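Long-range contacts in putative type VI secretion protein (Escherichia coli, PDB 6SKI), which probably hydrolyses phospholipids as a toxic effector of the type VI secretion system, for which it is loaded onto the VgrG spike: residues A[74-85]-A[329-337]; A[352-363]-A[375-383]. One frame throughout, in Å; residues are numbered along the deposited sequence.

Interaction 1 of 2, residues A[74-85]-A[329-337]; sequences DAQSCEDFLKEI and SLFLSCPEF
Ser77 and Phe337 meet through a CH-pi contact: CB of Ser77 stands over the middle of the Phe337 ring, 3.6 Å from its centroid and 11° off the normal. With OG anti to the carbonyl carbon (chi1 -52°), the hydroxyl turns back to bond Lys73 O on its own helix, leaving the methylene to cover the ring. Cys78 reaches the same ring differently, its SG lying at the edge in the ring plane, 3.5 Å from Phe337 CE2, a sulfur-aromatic contact. That sulfur also touches Pro335, whose CG covers the centre of one face of Phe331. Farther along the helix, Phe331 CZ sits over one face of Phe81, toward its rim and 3.8 Å from Phe81 CG, the two planes 52° apart. Leu82 CB and Ile85 CD1 complete the packing around Phe331, each 3.5 Å from a ring carbon, CE2 and CE1 respectively. The solvent side is looser: Lys83 and Glu84 are exposed, though Arg382 holds Glu84. No hydrogen bond crosses between helix 74-85 and residues 329-337, so their cohesion rests on aromatic, sulfur and aliphatic surfaces, while Glu79 and Glu84 form their salt bridges outside the contact, with Lys520 and Arg382.

Interaction 2 of 2, residues A[352-363]-A[375-383]; sequences YRKAEQVRKMLM and GKLTTKIRS
Glu356 turns one carboxylate oxygen to its own helix and the other to Thr379 of the strand. Its OE1 accepts a weak, bent hydrogen bond from Arg359 NH2 (2.9 Å, 147°) as part of a salt bridge; Lys360 NZ is modelled too close to the same oxygen for the distance to be trusted, so that arm is doubtful, though its position is consistent with a salt-bridge network of the three. OE2 faces the methyl of Thr379, 3.3 Å from CG2. That methyl also lies at the edge of the Arg359 guanidinium, near its plane and 3.3 Å from NE, so it is enclosed between two groups that are themselves paired. The bend of Arg359 at chi3 brings its tip back toward Glu356, while its aliphatic part runs antiparallel to Leu377, with Arg359 CG 3.7 Å from Leu377 CD2. Met363 CG touches the same leucine methyl. At the other end, Tyr352 extends with CG anti to the backbone N (chi1 -176°), which carries its ring across to the strand: CD1 packs 3.5 Å from Ile381 CD1, and the ring also borders Thr379 OG1. Between these flanks Ala355 allows the backbones their near approach, its CA 6.2 Å from that of Thr379. Helix and strand axes run almost antiparallel, at 170°. Strand 376-386 pairs through its backbone with strand 398-409, as at Thr378 with Phe406. The contact belongs to a split beta-alpha-beta crossover, in which helix 350-362 joins parallel strands 328-341 and 376-386 with antiparallel strand 398-409 between them.

Overall arrangement
The two contacts lie about 12 Å apart, centre to centre, on one three-stranded antiparallel sheet, ordered 328-341, 398-409, 376-386. Both segments of interaction 1 precede those of interaction 2 along the chain, and helix 350-362 links the two outer strands, which run parallel with strand 398-409 between them: a split beta-alpha-beta crossover. Helix 72-85, from far earlier in the sequence, covers the other face of the sheet. A salt bridge from Glu84 to Arg382 and packing of Phe81 on Lys380 tie this helix to strand 376-386, while Phe337 of strand 328-341 packs on Arg382. The sheet is thus sandwiched between helices, separate from the larger mixed sheet of this hydrolase.

Interaction 1 of 2, residues A[74-85]-A[329-337]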
loop_
_atom_site.group_PDB
_atom_site.type_symbol
_atom_site.label_atom_id
_atom_site.label_comp_id
_atom_site.label_asym_id
_atom_site.label_seq_id
_atom_site.Cartn_x
_atom_site.Cartn_y
_atom_site.Cartn_z
ATOM N N ASP A 74 -29.611 12.570 -14.932
ATOM C CA ASP A 74 -28.717 11.858 -15.837
ATOM C C ASP A 74 -27.861 10.847 -15.087
ATOM O O ASP A 74 -27.536 9.786 -15.623
ATOM C CB ASP A 74 -27.840 12.852 -16.594
ATOM C CG ASP A 74 -28.528 13.418 -17.819
ATOM O OD1 ASP A 74 -29.627 12.936 -18.164
ATOM O OD2 ASP A 74 -27.970 14.346 -18.438
ATOM N N ALA A 75 -27.488 11.155 -13.847
ATOM C CA ALA A 75 -26.707 10.207 -13.062
ATOM C C ALA A 75 -27.528 8.974 -12.705
ATOM O O ALA A 75 -27.030 7.842 -12.775
ATOM C CB ALA A 75 -26.178 10.889 -11.804
ATOM N N GLN A 76 -28.795 9.167 -12.332
ATOM C CA GLN A 76 -29.644 8.014 -12.067
ATOM C C GLN A 76 -29.920 7.233 -13.342
ATOM O O GLN A 76 -30.036 6.003 -13.301
ATOM C CB GLN A 76 -30.949 8.456 -11.411
ATOM C CG GLN A 76 -31.886 7.308 -11.106
ATOM C CD GLN A 76 -31.387 6.451 -9.965
ATOM O OE1 GLN A 76 -31.144 5.258 -10.129
ATOM N NE2 GLN A 76 -31.232 7.058 -8.797
ATOM N N SER A 77 -29.987 7.916 -14.485
ATOM C CA SER A 77 -30.125 7.205 -15.747
ATOM C C SER A 77 -28.871 6.414 -16.087
ATOM O O SER A 77 -28.972 5.326 -16.655
ATOM C CB SER A 77 -30.453 8.183 -16.874
ATOM O OG SER A 77 -31.563 8.995 -16.541
ATOM N N CYS A 78 -27.692 6.932 -15.739
ATOM C CA CYS A 78 -26.460 6.171 -15.921
ATOM C C CYS A 78 -26.459 4.920 -15.056
ATOM O O CYS A 78 -26.077 3.835 -15.515
ATOM C CB CYS A 78 -25.248 7.039 -15.582
ATOM S SG CYS A 78 -24.885 8.364 -16.747
ATOM N N GLU A 79 -26.881 5.058 -13.797
ATOM C CA GLU A 79 -26.973 3.895 -12.920
ATOM C C GLU A 79 -27.951 2.865 -13.470
ATOM O O GLU A 79 -27.662 1.662 -13.469
ATOM C CB GLU A 79 -27.390 4.324 -11.516
ATOM C CG GLU A 79 -27.546 3.164 -10.554
ATOM C CD GLU A 79 -27.302 3.558 -9.116
ATOM O OE1 GLU A 79 -26.127 3.577 -8.695
ATOM O OE2 GLU A 79 -28.285 3.848 -8.405
ATOM N N ASP A 80 -29.112 3.319 -13.944
ATOM C CA ASP A 80 -30.102 2.408 -14.510
ATOM C C ASP A 80 -29.572 1.726 -15.766
ATOM O O ASP A 80 -29.791 0.526 -15.969
ATOM C CB ASP A 80 -31.385 3.177 -14.819
ATOM C CG ASP A 80 -32.279 3.325 -13.609
ATOM O OD1 ASP A 80 -31.854 2.931 -12.505
ATOM O OD2 ASP A 80 -33.402 3.849 -13.759
ATOM N N PHE A 81 -28.873 2.480 -16.614
ATOM C CA PHE A 81 -28.256 1.925 -17.812
ATOM C C PHE A 81 -27.295 0.802 -17.450
ATOM O O PHE A 81 -27.377 -0.305 -17.995
ATOM C CB PHE A 81 -27.526 3.047 -18.552
ATOM C CG PHE A 81 -27.213 2.749 -19.988
ATOM C CD1 PHE A 81 -27.534 1.534 -20.559
ATOM C CD2 PHE A 81 -26.580 3.698 -20.767
ATOM C CE1 PHE A 81 -27.237 1.282 -21.877
ATOM C CE2 PHE A 81 -26.283 3.447 -22.081
ATOM C CZ PHE A 81 -26.608 2.239 -22.636
ATOM N N LEU A 82 -26.392 1.067 -16.505
ATOM C CA LEU A 82 -25.423 0.050 -16.118
ATOM C C LEU A 82 -26.108 -1.161 -15.506
ATOM O O LEU A 82 -25.729 -2.301 -15.790
ATOM C CB LEU A 82 -24.401 0.634 -15.147
ATOM C CG LEU A 82 -23.243 -0.295 -14.787
ATOM C CD1 LEU A 82 -22.310 -0.482 -15.970
ATOM C CD2 LEU A 82 -22.492 0.250 -13.587
ATOM N N LYS A 83 -27.124 -0.939 -14.669
ATOM C CA LYS A 83 -27.841 -2.062 -14.077
ATOM C C LYS A 83 -28.516 -2.910 -15.145
ATOM O O LYS A 83 -28.587 -4.137 -15.020
ATOM C CB LYS A 83 -28.869 -1.558 -13.068
ATOM C CG LYS A 83 -28.480 -1.791 -11.622
ATOM C CD LYS A 83 -29.299 -0.919 -10.686
ATOM C CE LYS A 83 -28.742 -0.946 -9.273
ATOM N NZ LYS A 83 -27.611 0.006 -9.105
ATOM N N GLU A 84 -29.017 -2.275 -16.205
ATOM C CA GLU A 84 -29.736 -3.029 -17.224
ATOM C C GLU A 84 -28.786 -3.780 -18.152
ATOM O O GLU A 84 -29.132 -4.858 -18.646
ATOM C CB GLU A 84 -30.675 -2.107 -18.001
ATOM C CG GLU A 84 -30.130 -1.536 -19.287
ATOM C CD GLU A 84 -31.184 -0.759 -20.038
ATOM O OE1 GLU A 84 -31.935 -0.007 -19.384
ATOM O OE2 GLU A 84 -31.264 -0.900 -21.276
ATOM N N ILE A 85 -27.592 -3.237 -18.420
ATOM C CA ILE A 85 -26.642 -4.008 -19.222
ATOM C C ILE A 85 -26.123 -5.210 -18.444
ATOM O O ILE A 85 -26.038 -6.320 -18.982
ATOM C CB ILE A 85 -25.477 -3.142 -19.732
ATOM C CG1 ILE A 85 -25.958 -1.785 -20.223
ATOM C CG2 ILE A 85 -24.744 -3.862 -20.844
ATOM C CD1 ILE A 85 -24.861 -0.978 -20.859
ATOM N N SER A 329 -17.445 -5.431 -17.070
ATOM C CA SER A 329 -18.540 -4.854 -17.843
ATOM C C SER A 329 -18.477 -3.359 -17.567
ATOM O O SER A 329 -19.015 -2.885 -16.563
ATOM C CB SER A 329 -19.881 -5.458 -17.445
ATOM O OG SER A 329 -19.843 -6.871 -17.527
ATOM N N LEU A 330 -17.826 -2.616 -18.456
ATOM C CA LEU A 330 -17.367 -1.276 -18.133
ATOM C C LEU A 330 -17.882 -0.264 -19.141
ATOM O O LEU A 330 -17.875 -0.516 -20.345
ATOM C CB LEU A 330 -15.836 -1.214 -18.106
ATOM C CG LEU A 330 -15.103 -2.345 -17.392
ATOM C CD1 LEU A 330 -13.625 -2.276 -17.699
ATOM C CD2 LEU A 330 -15.342 -2.285 -15.895
ATOM N N PHE A 331 -18.317 0.887 -18.644
ATOM C CA PHE A 331 -18.571 2.031 -19.506
ATOM C C PHE A 331 -17.243 2.706 -19.807
ATOM O O PHE A 331 -16.579 3.212 -18.899
ATOM C CB PHE A 331 -19.532 3.015 -18.846
ATOM C CG PHE A 331 -20.972 2.621 -18.949
ATOM C CD1 PHE A 331 -21.495 2.179 -20.146
ATOM C CD2 PHE A 331 -21.808 2.712 -17.854
ATOM C CE1 PHE A 331 -22.818 1.819 -20.244
ATOM C CE2 PHE A 331 -23.133 2.358 -17.952
ATOM C CZ PHE A 331 -23.637 1.909 -19.146
ATOM N N LEU A 332 -16.850 2.706 -21.074
ATOM C CA LEU A 332 -15.615 3.347 -21.489
ATOM C C LEU A 332 -15.855 4.752 -22.007
ATOM O O LEU A 332 -14.903 5.437 -22.393
ATOM C CB LEU A 332 -14.915 2.500 -22.551
ATOM C CG LEU A 332 -14.330 1.179 -22.053
ATOM C CD1 LEU A 332 -13.304 0.650 -23.034
ATOM C CD2 LEU A 332 -13.716 1.349 -20.679
ATOM N N SER A 333 -17.107 5.188 -22.018
ATOM C CA SER A 333 -17.486 6.570 -22.238
ATOM C C SER A 333 -18.524 6.931 -21.192
ATOM O O SER A 333 -19.246 6.069 -20.688
ATOM C CB SER A 333 -18.052 6.782 -23.645
ATOM O OG SER A 333 -18.448 8.125 -23.845
ATOM N N CYS A 334 -18.591 8.204 -20.853
ATOM C CA CYS A 334 -19.627 8.642 -19.935
ATOM C C CYS A 334 -20.973 8.552 -20.644
ATOM O O CYS A 334 -21.151 9.169 -21.701
ATOM C CB CYS A 334 -19.361 10.063 -19.455
ATOM S SG CYS A 334 -20.727 10.811 -18.549
ATOM N N PRO A 335 -21.927 7.785 -20.120
ATOM C CA PRO A 335 -23.207 7.629 -20.816
ATOM C C PRO A 335 -23.915 8.964 -20.961
ATOM O O PRO A 335 -24.001 9.748 -20.014
ATOM C CB PRO A 335 -23.984 6.671 -19.908
ATOM C CG PRO A 335 -22.926 5.955 -19.142
ATOM C CD PRO A 335 -21.891 6.999 -18.880
ATOM N N GLU A 336 -24.423 9.222 -22.160
ATOM C CA GLU A 336 -25.054 10.498 -22.466
ATOM C C GLU A 336 -26.491 10.257 -22.894
ATOM O O GLU A 336 -26.753 9.395 -23.737
ATOM C CB GLU A 336 -24.286 11.241 -23.557
ATOM C CG GLU A 336 -23.318 12.276 -23.018
ATOM C CD GLU A 336 -22.625 13.050 -24.116
ATOM O OE1 GLU A 336 -22.583 12.550 -25.258
ATOM O OE2 GLU A 336 -22.122 14.157 -23.836
ATOM N N PHE A 337 -27.413 11.022 -22.320
ATOM C CA PHE A 337 -28.838 10.852 -22.547
ATOM C C PHE A 337 -29.426 12.124 -23.138
ATOM O O PHE A 337 -29.002 13.235 -22.810
ATOM C CB PHE A 337 -29.568 10.515 -21.242
ATOM C CG PHE A 337 -29.037 9.299 -20.546
ATOM C CD1 PHE A 337 -29.624 8.064 -20.738
ATOM C CD2 PHE A 337 -27.950 9.391 -19.698
ATOM C CE1 PHE A 337 -29.137 6.946 -20.102
ATOM C CE2 PHE A 337 -27.460 8.277 -19.062
ATOM C CZ PHE A 337 -28.054 7.053 -19.265
#

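Interaction 2 of 2, residues A[352-363]-A[375-383]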
loop_
_atom_site.group_PDB
_atom_site.type_symbol
_atom_site.label_atom_id
_atom_site.label_comp_id
_atom_site.label_asym_id
_atom_site.label_seq_id
_atom_site.Cartn_x
_atom_site.Cartn_y
_atom_site.Cartn_z
ATOM N N TYR A 352 -25.727 8.779 -29.714
ATOM C CA TYR A 352 -25.159 7.646 -30.436
ATOM C C TYR A 352 -23.945 8.060 -31.249
ATOM O O TYR A 352 -22.955 7.324 -31.313
ATOM C CB TYR A 352 -26.202 7.008 -31.348
ATOM C CG TYR A 352 -25.680 5.768 -32.034
ATOM C CD1 TYR A 352 -25.579 4.569 -31.351
ATOM C CD2 TYR A 352 -25.262 5.805 -33.355
ATOM C CE1 TYR A 352 -25.095 3.438 -31.968
ATOM C CE2 TYR A 352 -24.774 4.677 -33.980
ATOM C CZ TYR A 352 -24.695 3.496 -33.280
ATOM O OH TYR A 352 -24.210 2.364 -33.890
ATOM N N ARG A 353 -24.002 9.227 -31.886
ATOM C CA ARG A 353 -22.864 9.695 -32.665
ATOM C C ARG A 353 -21.669 9.966 -31.765
ATOM O O ARG A 353 -20.529 9.636 -32.116
ATOM C CB ARG A 353 -23.258 10.947 -33.443
ATOM C CG ARG A 353 -24.163 10.662 -34.624
ATOM C CD ARG A 353 -24.412 11.910 -35.447
ATOM N NE ARG A 353 -25.752 11.900 -36.025
ATOM C CZ ARG A 353 -26.782 12.573 -35.527
ATOM N NH1 ARG A 353 -26.627 13.312 -34.438
ATOM N NH2 ARG A 353 -27.968 12.506 -36.114
ATOM N N LYS A 354 -21.917 10.529 -30.582
ATOM C CA LYS A 354 -20.838 10.764 -29.631
ATOM C C LYS A 354 -20.241 9.450 -29.147
ATOM O O LYS A 354 -19.016 9.306 -29.066
ATOM C CB LYS A 354 -21.356 11.589 -28.455
ATOM C CG LYS A 354 -20.327 11.844 -27.373
ATOM C CD LYS A 354 -19.138 12.609 -27.919
ATOM C CE LYS A 354 -18.307 13.197 -26.795
ATOM N NZ LYS A 354 -19.163 13.806 -25.742
ATOM N N ALA A 355 -21.093 8.476 -28.827
ATOM C CA ALA A 355 -20.597 7.191 -28.354
ATOM C C ALA A 355 -19.804 6.471 -29.435
ATOM O O ALA A 355 -18.786 5.836 -29.144
ATOM C CB ALA A 355 -21.758 6.325 -27.870
ATOM N N GLU A 356 -20.243 6.560 -30.690
ATOM C CA GLU A 356 -19.500 5.914 -31.765
ATOM C C GLU A 356 -18.173 6.618 -32.016
ATOM O O GLU A 356 -17.165 5.965 -32.317
ATOM C CB GLU A 356 -20.343 5.872 -33.036
ATOM C CG GLU A 356 -21.293 4.695 -33.088
ATOM C CD GLU A 356 -20.729 3.528 -33.869
ATOM O OE1 GLU A 356 -20.085 3.767 -34.913
ATOM O OE2 GLU A 356 -20.925 2.372 -33.440
ATOM N N GLN A 357 -18.145 7.945 -31.884
ATOM C CA GLN A 357 -16.875 8.658 -31.963
ATOM C C GLN A 357 -15.925 8.197 -30.868
ATOM O O GLN A 357 -14.738 7.963 -31.123
ATOM C CB GLN A 357 -17.110 10.163 -31.867
ATOM C CG GLN A 357 -17.191 10.862 -33.206
ATOM C CD GLN A 357 -16.801 12.320 -33.116
ATOM O OE1 GLN A 357 -16.867 12.926 -32.048
ATOM N NE2 GLN A 357 -16.389 12.893 -34.241
ATOM N N VAL A 358 -16.432 8.051 -29.643
ATOM C CA VAL A 358 -15.587 7.595 -28.543
ATOM C C VAL A 358 -15.105 6.170 -28.788
ATOM O O VAL A 358 -13.957 5.830 -28.484
ATOM C CB VAL A 358 -16.328 7.720 -27.201
ATOM C CG1 VAL A 358 -15.458 7.206 -26.073
ATOM C CG2 VAL A 358 -16.705 9.161 -26.944
ATOM N N ARG A 359 -15.965 5.316 -29.345
ATOM C CA ARG A 359 -15.562 3.936 -29.599
ATOM C C ARG A 359 -14.472 3.865 -30.659
ATOM O O ARG A 359 -13.509 3.103 -30.519
ATOM C CB ARG A 359 -16.760 3.095 -30.029
ATOM C CG ARG A 359 -16.514 1.603 -29.912
ATOM C CD ARG A 359 -17.594 0.809 -30.606
ATOM N NE ARG A 359 -18.034 1.467 -31.832
ATOM C CZ ARG A 359 -17.481 1.271 -33.024
ATOM N NH1 ARG A 359 -16.464 0.433 -33.158
ATOM N NH2 ARG A 359 -17.946 1.914 -34.083
ATOM N N LYS A 360 -14.600 4.656 -31.724
ATOM C CA LYS A 360 -13.572 4.657 -32.753
ATOM C C LYS A 360 -12.302 5.356 -32.296
ATOM O O LYS A 360 -11.231 5.095 -32.852
ATOM C CB LYS A 360 -14.096 5.316 -34.029
ATOM C CG LYS A 360 -15.364 4.688 -34.572
ATOM C CD LYS A 360 -15.773 5.323 -35.885
ATOM C CE LYS A 360 -17.258 5.628 -35.903
ATOM N NZ LYS A 360 -18.064 4.407 -36.167
ATOM N N MET A 361 -12.395 6.226 -31.291
ATOM C CA MET A 361 -11.193 6.788 -30.689
ATOM C C MET A 361 -10.492 5.767 -29.808
ATOM O O MET A 361 -9.259 5.698 -29.788
ATOM C CB MET A 361 -11.551 8.029 -29.874
ATOM C CG MET A 361 -10.359 8.793 -29.333
ATOM S SD MET A 361 -9.938 8.289 -27.654
ATOM C CE MET A 361 -11.320 8.958 -26.735
ATOM N N LEU A 362 -11.266 4.968 -29.074
ATOM C CA LEU A 362 -10.684 3.976 -28.181
ATOM C C LEU A 362 -10.121 2.792 -28.950
ATOM O O LEU A 362 -9.172 2.150 -28.486
ATOM C CB LEU A 362 -11.736 3.507 -27.182
ATOM C CG LEU A 362 -12.122 4.550 -26.139
ATOM C CD1 LEU A 362 -13.097 3.965 -25.155
ATOM C CD2 LEU A 362 -10.897 5.086 -25.428
ATOM N N MET A 363 -10.682 2.490 -30.119
ATOM C CA MET A 363 -10.176 1.398 -30.935
ATOM C C MET A 363 -8.850 1.732 -31.600
ATOM O O MET A 363 -8.188 0.827 -32.116
ATOM C CB MET A 363 -11.203 1.023 -32.003
ATOM C CG MET A 363 -12.289 0.090 -31.511
ATOM S SD MET A 363 -13.501 -0.280 -32.788
ATOM C CE MET A 363 -12.441 -0.914 -34.083
ATOM N N GLY A 375 -11.715 -8.528 -25.355
ATOM C CA GLY A 375 -13.107 -8.379 -24.994
ATOM C C GLY A 375 -13.823 -7.741 -26.162
ATOM O O GLY A 375 -13.212 -7.414 -27.181
ATOM N N LYS A 376 -15.132 -7.571 -26.018
ATOM C CA LYS A 376 -15.946 -6.965 -27.062
ATOM C C LYS A 376 -16.239 -5.514 -26.696
ATOM O O LYS A 376 -16.705 -5.224 -25.588
ATOM C CB LYS A 376 -17.233 -7.762 -27.289
ATOM C CG LYS A 376 -18.169 -7.855 -26.100
ATOM C CD LYS A 376 -19.483 -8.518 -26.484
ATOM C CE LYS A 376 -20.065 -7.904 -27.745
ATOM N NZ LYS A 376 -21.536 -7.704 -27.642
ATOM N N LEU A 377 -15.920 -4.608 -27.617
ATOM C CA LEU A 377 -16.177 -3.183 -27.463
ATOM C C LEU A 377 -17.356 -2.801 -28.348
ATOM O O LEU A 377 -17.321 -3.015 -29.564
ATOM C CB LEU A 377 -14.939 -2.365 -27.827
ATOM C CG LEU A 377 -14.969 -0.884 -27.468
ATOM C CD1 LEU A 377 -14.994 -0.710 -25.966
ATOM C CD2 LEU A 377 -13.777 -0.171 -28.069
ATOM N N THR A 378 -18.393 -2.233 -27.740
ATOM C CA THR A 378 -19.641 -1.948 -28.427
ATOM C C THR A 378 -20.118 -0.574 -27.979
ATOM O O THR A 378 -19.623 -0.024 -27.000
ATOM C CB THR A 378 -20.681 -3.038 -28.116
ATOM O OG1 THR A 378 -20.119 -4.322 -28.410
ATOM C CG2 THR A 378 -21.936 -2.877 -28.958
ATOM N N THR A 379 -21.053 0.004 -28.727
ATOM C CA THR A 379 -21.835 1.134 -28.244
ATOM C C THR A 379 -23.202 0.612 -27.832
ATOM O O THR A 379 -23.919 0.023 -28.647
ATOM C CB THR A 379 -21.980 2.232 -29.297
ATOM O OG1 THR A 379 -23.100 1.935 -30.139
ATOM C CG2 THR A 379 -20.734 2.348 -30.136
ATOM N N LYS A 380 -23.554 0.824 -26.572
ATOM C CA LYS A 380 -24.805 0.342 -26.015
ATOM C C LYS A 380 -25.805 1.483 -25.951
ATOM O O LYS A 380 -25.465 2.598 -25.529
ATOM C CB LYS A 380 -24.588 -0.262 -24.629
ATOM C CG LYS A 380 -23.809 -1.557 -24.662
ATOM C CD LYS A 380 -24.707 -2.752 -24.463
ATOM C CE LYS A 380 -23.929 -4.042 -24.591
ATOM N NZ LYS A 380 -24.657 -5.048 -25.408
ATOM N N ILE A 381 -27.031 1.196 -26.381
ATOM C CA ILE A 381 -28.110 2.169 -26.470
ATOM C C ILE A 381 -29.197 1.779 -25.480
ATOM O O ILE A 381 -29.582 0.608 -25.395
ATOM C CB ILE A 381 -28.685 2.248 -27.893
ATOM C CG1 ILE A 381 -27.570 2.412 -28.919
ATOM C CG2 ILE A 381 -29.665 3.398 -28.002
ATOM C CD1 ILE A 381 -28.066 2.390 -30.339
ATOM N N ARG A 382 -29.680 2.761 -24.732
ATOM C CA ARG A 382 -30.837 2.632 -23.865
ATOM C C ARG A 382 -31.928 3.546 -24.401
ATOM O O ARG A 382 -31.655 4.695 -24.748
ATOM C CB ARG A 382 -30.481 3.018 -22.431
ATOM C CG ARG A 382 -31.555 2.741 -21.411
ATOM C CD ARG A 382 -30.984 2.850 -20.017
ATOM N NE ARG A 382 -32.018 3.010 -19.002
ATOM C CZ ARG A 382 -32.408 4.183 -18.522
ATOM N NH1 ARG A 382 -31.855 5.299 -18.971
ATOM N NH2 ARG A 382 -33.353 4.243 -17.595
ATOM N N SER A 383 -33.149 3.035 -24.496
ATOM C CA SER A 383 -34.293 3.846 -24.889
ATOM C C SER A 383 -35.428 3.594 -23.912
ATOM O O SER A 383 -35.896 2.459 -23.781
ATOM C CB SER A 383 -34.730 3.529 -26.318
ATOM O OG SER A 383 -34.764 2.131 -26.541
#